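Long-range contacts in inactive Zymogen C11 Protease (Parabacteroides distasonis, PDB 6MZO), which is an inactive zymogen of a clostripain-like cysteine protease and, once processed, would probably cleave peptide bonds: residues D277-V282 with E289-F294; T118-S123 with M165-V170. One frame throughout, in Å; residues are numbered along the deposited sequence.

Interaction 1. Residues D277-V282 with E289-F294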
loop_
_atom_site.group_PDB
_atom_site.type_symbol
_atom_site.label_atom_id
_atom_site.label_comp_id
_atom_site.label_asym_id
_atom_site.label_seq_id
_atom_site.Cartn_x
_atom_site.Cartn_y
_atom_site.Cartn_z
ATOM N N ASP A 277 10.645 -9.533 -7.501
ATOM C CA ASP A 277 10.829 -8.244 -8.129
ATOM C C ASP A 277 10.279 -8.259 -9.546
ATOM O O ASP A 277 10.559 -9.124 -10.296
ATOM C CB ASP A 277 12.290 -7.803 -8.155
ATOM C CG ASP A 277 12.481 -6.481 -8.843
ATOM O OD1 ASP A 277 12.069 -5.502 -8.276
ATOM O OD2 ASP A 277 12.983 -6.446 -9.945
ATOM N N PHE A 278 9.507 -7.245 -9.877
ATOM C CA PHE A 278 8.854 -7.134 -11.156
ATOM C C PHE A 278 9.792 -7.113 -12.368
ATOM O O PHE A 278 9.642 -7.851 -13.275
ATOM C CB PHE A 278 7.941 -5.919 -11.101
ATOM C CG PHE A 278 6.983 -5.778 -12.235
ATOM C CD1 PHE A 278 6.553 -6.839 -12.965
ATOM C CD2 PHE A 278 6.484 -4.558 -12.527
ATOM C CE1 PHE A 278 5.642 -6.673 -13.963
ATOM C CE2 PHE A 278 5.577 -4.377 -13.525
ATOM C CZ PHE A 278 5.152 -5.440 -14.246
ATOM N N ASP A 279 10.780 -6.240 -12.322
ATOM C CA ASP A 279 11.724 -6.110 -13.403
ATOM C C ASP A 279 12.499 -7.397 -13.601
ATOM O O ASP A 279 12.645 -7.837 -14.681
ATOM C CB ASP A 279 12.649 -4.905 -13.157
ATOM C CG ASP A 279 13.667 -4.687 -14.258
ATOM O OD1 ASP A 279 14.535 -5.493 -14.414
ATOM O OD2 ASP A 279 13.588 -3.672 -14.912
ATOM N N ASP A 280 12.961 -7.989 -12.522
ATOM C CA ASP A 280 13.695 -9.222 -12.590
ATOM C C ASP A 280 12.867 -10.302 -13.304
ATOM O O ASP A 280 13.338 -10.927 -14.192
ATOM C CB ASP A 280 14.114 -9.656 -11.199
ATOM C CG ASP A 280 15.221 -10.698 -11.199
ATOM O OD1 ASP A 280 15.824 -10.907 -12.219
ATOM O OD2 ASP A 280 15.443 -11.267 -10.155
ATOM N N TYR A 281 11.627 -10.466 -12.898
ATOM C CA TYR A 281 10.756 -11.442 -13.526
ATOM C C TYR A 281 10.589 -11.160 -15.009
ATOM O O TYR A 281 10.777 -12.007 -15.825
ATOM C CB TYR A 281 9.399 -11.445 -12.852
ATOM C CG TYR A 281 8.403 -12.415 -13.420
ATOM C CD1 TYR A 281 8.755 -13.707 -13.684
ATOM C CD2 TYR A 281 7.117 -12.031 -13.664
ATOM C CE1 TYR A 281 7.840 -14.596 -14.199
ATOM C CE2 TYR A 281 6.194 -12.906 -14.168
ATOM C CZ TYR A 281 6.572 -14.187 -14.428
ATOM O OH TYR A 281 5.674 -15.058 -14.928
ATOM N N VAL A 282 10.206 -9.948 -15.333
ATOM C CA VAL A 282 10.013 -9.580 -16.734
ATOM C C VAL A 282 11.278 -9.799 -17.559
ATOM O O VAL A 282 11.204 -10.291 -18.715
ATOM C CB VAL A 282 9.518 -8.038 -16.848
ATOM C CG1 VAL A 282 9.714 -7.532 -18.265
ATOM C CG2 VAL A 282 8.074 -7.946 -16.434
ATOM N N GLU A 289 13.965 -6.062 -27.000
ATOM C CA GLU A 289 13.114 -4.933 -27.379
ATOM C C GLU A 289 11.979 -4.689 -26.374
ATOM O O GLU A 289 11.756 -3.568 -25.897
ATOM C CB GLU A 289 12.534 -5.182 -28.767
ATOM C CG GLU A 289 11.796 -4.003 -29.358
ATOM C CD GLU A 289 11.417 -4.238 -30.822
ATOM O OE1 GLU A 289 10.218 -4.111 -31.155
ATOM O OE2 GLU A 289 12.313 -4.525 -31.649
ATOM N N GLN A 290 11.245 -5.755 -26.029
ATOM C CA GLN A 290 10.210 -5.652 -25.000
ATOM C C GLN A 290 10.742 -5.188 -23.644
ATOM O O GLN A 290 10.085 -4.419 -22.934
ATOM C CB GLN A 290 9.534 -7.033 -24.838
ATOM C CG GLN A 290 8.749 -7.429 -26.065
ATOM C CD GLN A 290 8.406 -8.908 -26.122
ATOM O OE1 GLN A 290 8.901 -9.729 -25.327
ATOM N NE2 GLN A 290 7.570 -9.264 -27.092
ATOM N N TYR A 291 11.921 -5.680 -23.256
ATOM C CA TYR A 291 12.512 -5.293 -21.980
ATOM C C TYR A 291 12.867 -3.814 -21.986
ATOM O O TYR A 291 12.615 -3.133 -20.969
ATOM C CB TYR A 291 13.740 -6.135 -21.659
ATOM C CG TYR A 291 14.308 -5.974 -20.253
ATOM C CD1 TYR A 291 13.493 -5.994 -19.112
ATOM C CD2 TYR A 291 15.667 -5.861 -20.068
ATOM C CE1 TYR A 291 14.038 -5.849 -17.824
ATOM C CE2 TYR A 291 16.229 -5.747 -18.799
ATOM C CZ TYR A 291 15.418 -5.753 -17.684
ATOM O OH TYR A 291 16.032 -5.638 -16.454
ATOM N N ASN A 292 13.389 -3.288 -23.098
ATOM C CA ASN A 292 13.745 -1.867 -23.128
ATOM C C ASN A 292 12.463 -1.042 -23.024
ATOM O O ASN A 292 12.429 -0.042 -22.300
ATOM C CB ASN A 292 14.538 -1.530 -24.387
ATOM C CG ASN A 292 15.986 -2.049 -24.319
ATOM O OD1 ASN A 292 16.514 -2.351 -23.234
ATOM N ND2 ASN A 292 16.617 -2.155 -25.458
ATOM N N ALA A 293 11.404 -1.489 -23.707
ATOM C CA ALA A 293 10.102 -0.773 -23.635
ATOM C C ALA A 293 9.538 -0.800 -22.210
ATOM O O ALA A 293 9.014 0.201 -21.696
ATOM C CB ALA A 293 9.098 -1.365 -24.586
ATOM N N PHE A 294 9.619 -1.979 -21.593
ATOM C CA PHE A 294 9.196 -2.145 -20.190
ATOM C C PHE A 294 9.953 -1.194 -19.274
ATOM O O PHE A 294 9.338 -0.504 -18.452
ATOM C CB PHE A 294 9.410 -3.612 -19.769
ATOM C CG PHE A 294 9.281 -3.824 -18.314
ATOM C CD1 PHE A 294 8.041 -3.948 -17.727
ATOM C CD2 PHE A 294 10.448 -3.887 -17.510
ATOM C CE1 PHE A 294 7.923 -4.212 -16.290
ATOM C CE2 PHE A 294 10.357 -4.130 -16.127
ATOM C CZ PHE A 294 9.114 -4.252 -15.506
#

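Interaction 2. Residues T118-S123 with M165-V170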
loop_
_atom_site.group_PDB
_atom_site.type_symbol
_atom_site.label_atom_id
_atom_site.label_comp_id
_atom_site.label_asym_id
_atom_site.label_seq_id
_atom_site.Cartn_x
_atom_site.Cartn_y
_atom_site.Cartn_z
ATOM N N THR A 118 -1.186 -9.790 5.608
ATOM C CA THR A 118 -0.715 -10.363 4.336
ATOM C C THR A 118 -0.970 -9.454 3.134
ATOM O O THR A 118 -0.845 -9.876 1.986
ATOM C CB THR A 118 -1.382 -11.729 4.044
ATOM O OG1 THR A 118 -2.795 -11.544 3.849
ATOM C CG2 THR A 118 -1.120 -12.701 5.198
ATOM N N GLY A 119 -1.344 -8.212 3.403
ATOM C CA GLY A 119 -1.604 -7.273 2.329
ATOM C C GLY A 119 -2.727 -7.735 1.412
ATOM O O GLY A 119 -3.814 -8.118 1.850
ATOM N N TRP A 120 -2.464 -7.720 0.115
ATOM C CA TRP A 120 -3.497 -7.999 -0.840
ATOM C C TRP A 120 -3.714 -9.488 -1.183
ATOM O O TRP A 120 -4.624 -9.797 -1.978
ATOM C CB TRP A 120 -3.208 -7.269 -2.115
ATOM C CG TRP A 120 -1.909 -7.612 -2.670
ATOM C CD1 TRP A 120 -0.684 -7.178 -2.243
ATOM C CD2 TRP A 120 -1.685 -8.394 -3.830
ATOM N NE1 TRP A 120 0.294 -7.675 -3.058
ATOM C CE2 TRP A 120 -0.302 -8.412 -4.056
ATOM C CE3 TRP A 120 -2.531 -9.095 -4.717
ATOM C CZ2 TRP A 120 0.266 -9.085 -5.126
ATOM C CZ3 TRP A 120 -1.957 -9.769 -5.780
ATOM C CH2 TRP A 120 -0.580 -9.788 -5.966
ATOM N N LEU A 121 -2.846 -10.353 -0.668
ATOM C CA LEU A 121 -2.843 -11.769 -1.007
ATOM C C LEU A 121 -4.028 -12.432 -0.335
ATOM O O LEU A 121 -4.484 -11.939 0.687
ATOM C CB LEU A 121 -1.535 -12.390 -0.575
ATOM C CG LEU A 121 -0.349 -11.885 -1.396
ATOM C CD1 LEU A 121 0.925 -12.310 -0.662
ATOM C CD2 LEU A 121 -0.425 -12.475 -2.811
ATOM N N PRO A 122 -4.539 -13.535 -0.922
ATOM C CA PRO A 122 -5.790 -14.142 -0.438
ATOM C C PRO A 122 -5.689 -14.550 1.040
ATOM O O PRO A 122 -4.574 -14.773 1.510
ATOM C CB PRO A 122 -5.960 -15.366 -1.358
ATOM C CG PRO A 122 -4.593 -15.687 -1.810
ATOM C CD PRO A 122 -3.888 -14.379 -1.943
ATOM N N SER A 123 -6.821 -14.600 1.758
ATOM C CA SER A 123 -6.843 -15.057 3.160
ATOM C C SER A 123 -6.179 -16.438 3.292
ATOM O O SER A 123 -5.353 -16.676 4.178
ATOM C CB SER A 123 -8.285 -15.108 3.692
ATOM N N MET A 165 2.164 -3.939 -0.777
ATOM C CA MET A 165 1.147 -3.326 -1.612
ATOM C C MET A 165 1.687 -2.675 -2.820
ATOM O O MET A 165 0.952 -2.366 -3.748
ATOM C CB MET A 165 0.286 -2.286 -0.794
ATOM C CG MET A 165 -0.504 -2.963 0.314
ATOM S SD MET A 165 -1.692 -4.234 -0.201
ATOM C CE MET A 165 -3.037 -3.149 -0.806
ATOM N N SER A 166 2.992 -2.365 -2.839
ATOM C CA SER A 166 3.587 -1.842 -4.085
ATOM C C SER A 166 3.863 -2.992 -5.010
ATOM O O SER A 166 5.002 -3.528 -5.045
ATOM C CB SER A 166 4.933 -1.111 -3.818
ATOM O OG SER A 166 4.645 0.144 -3.203
ATOM N N CYS A 167 2.873 -3.380 -5.775
ATOM C CA CYS A 167 3.020 -4.367 -6.825
ATOM C C CYS A 167 2.178 -3.935 -7.984
ATOM O O CYS A 167 1.302 -3.098 -7.823
ATOM C CB CYS A 167 2.578 -5.739 -6.379
ATOM S SG CYS A 167 0.818 -5.770 -5.850
ATOM N N ALA A 168 2.493 -4.437 -9.146
ATOM C CA ALA A 168 1.802 -4.001 -10.335
ATOM C C ALA A 168 0.340 -4.216 -10.184
ATOM O O ALA A 168 -0.486 -3.406 -10.662
ATOM C CB ALA A 168 2.299 -4.718 -11.552
ATOM N N GLU A 169 -0.025 -5.363 -9.614
ATOM C CA GLU A 169 -1.421 -5.711 -9.570
ATOM C C GLU A 169 -2.270 -4.729 -8.776
ATOM O O GLU A 169 -3.415 -4.414 -9.182
ATOM C CB GLU A 169 -1.609 -7.093 -8.957
ATOM C CG GLU A 169 -0.947 -8.278 -9.740
ATOM C CD GLU A 169 0.535 -8.503 -9.354
ATOM O OE1 GLU A 169 1.155 -7.644 -8.731
ATOM O OE2 GLU A 169 1.017 -9.576 -9.743
ATOM N N VAL A 170 -1.718 -4.299 -7.659
ATOM C CA VAL A 170 -2.393 -3.265 -6.832
ATOM C C VAL A 170 -2.346 -1.906 -7.482
ATOM O O VAL A 170 -3.366 -1.133 -7.525
ATOM C CB VAL A 170 -1.750 -3.228 -5.386
ATOM C CG1 VAL A 170 -2.147 -1.930 -4.621
ATOM C CG2 VAL A 170 -2.067 -4.516 -4.649
#

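Interaction 1. Residues D277-V282 with E289-F294
Tyr291 reaches across from helix 288-301 and donates a hydrogen bond from its hydroxyl to Asp279 on helix 278-283: OH to OD1 is 2.5 Å, a short bond made to the syn lone pair of OD1. The carboxylate carbon of Asp279 lies anti to the backbone N (chi1 -179°), which carries the carboxylate toward Tyr291 and sets OD1 in the plane of the tyrosine ring, at its edge. Asp279 OD2 sits against the rim of Phe294, 3.5 Å from CE2. Phe294, with the largest buried area of the contact, projects between the two nearly antiparallel helices. Val282 CG1 rests over the centre of one of its faces, 3.8 Å from the centroid, a CH-pi contact. The edge of the same ring points into the face of Phe278 in a T-shaped pair, with planes at 89° and CE1 of Phe294 3.6 Å from CE2 of Phe278. Cys242 of helix 235-246 also touches both phenylalanines. A phenylalanine in place of Tyr291 would probably leave OD1 of Asp279 without this donor and the carboxylate less firmly fixed in rotation. This short antiparallel helical hairpin, packed on helix 235-246, thus joins an apolar core to one short, probably charge-assisted hydrogen bond at its partly exposed margin.

Interaction 2. Residues T118-S123 with M165-V170
Trp120 lays its indole against the start of helix 168-173; most contacts of segment 165-170 with it are apolar or made through sulfur, with the Glu169 carboxylate at the far end. At the root, CB lies 3.9 Å from Met165 SD and equally near Val170 CG2. Chi1 of 57° places CG between the backbone N and the carbonyl carbon, folding the ring over toward the helix. CG and CD2 then meet Val170 CG2, which stands over the face of the five-membered ring in a CH-pi contact, 18° off the normal. CD1 turns toward Met165, whose bent chain brings SD to 3.7 Å from it at the ring edge, a Met-aromatic contact. NE1, CE2 and CZ2 lie about equally close to Cys167 SG, CE2 to SG being 3.4 Å; the sulfur approaches obliquely on the same face as the valine methyl. NE1 also bonds weakly to Tyr164 O. CZ2 nears Glu169 OE1, CZ3 reaches Glu169 CB, and Trp120 CH2 is 3.8 Å from Glu169 CD. That carboxylate's OE2 is bonded to Tyr347 OH and Tyr334 N. Leu121 CD2 lies over the rim of the opposite indole face.

Cys167 SG, at the N-cap, also accepts from Val170 N, 3.4 Å away. These loops follow strands 109-115 and 155-162, which in clan CD peptidases carry the catalytic histidine and cysteine at their C-terminal ends, so the contact probably lies beside the active-site region. The type II' turn from Thr118 to Leu121 is therefore held to the helix start largely by dispersion and soft sulfur contacts, one sulfur both capping the helix and packing on the indole.

Overall arrangement
Interaction 2 lies near the middle of the chain, about 8 Å from its centre, where the loops after strands 109-115 and 155-162 of the main sheet meet; all its touching residues are buried. Interaction 1 is farther out, about 22 Å from the chain centre, and joins two helices consecutive in sequence. Their centres are about 20 Å apart, yet they abut: Phe278 CE2 is 3.8 Å from Ala168 CB. Strand 332-334 adjoins both, its Ile333 touching Phe278 and Tyr281 of one and Ala168 and Glu169 of the other. Both are buried contacts, interaction 2 wholly so, with sulfur against indole; interaction 1 adds a tyrosine-carboxylate bond at its partly exposed edge to an aromatic core.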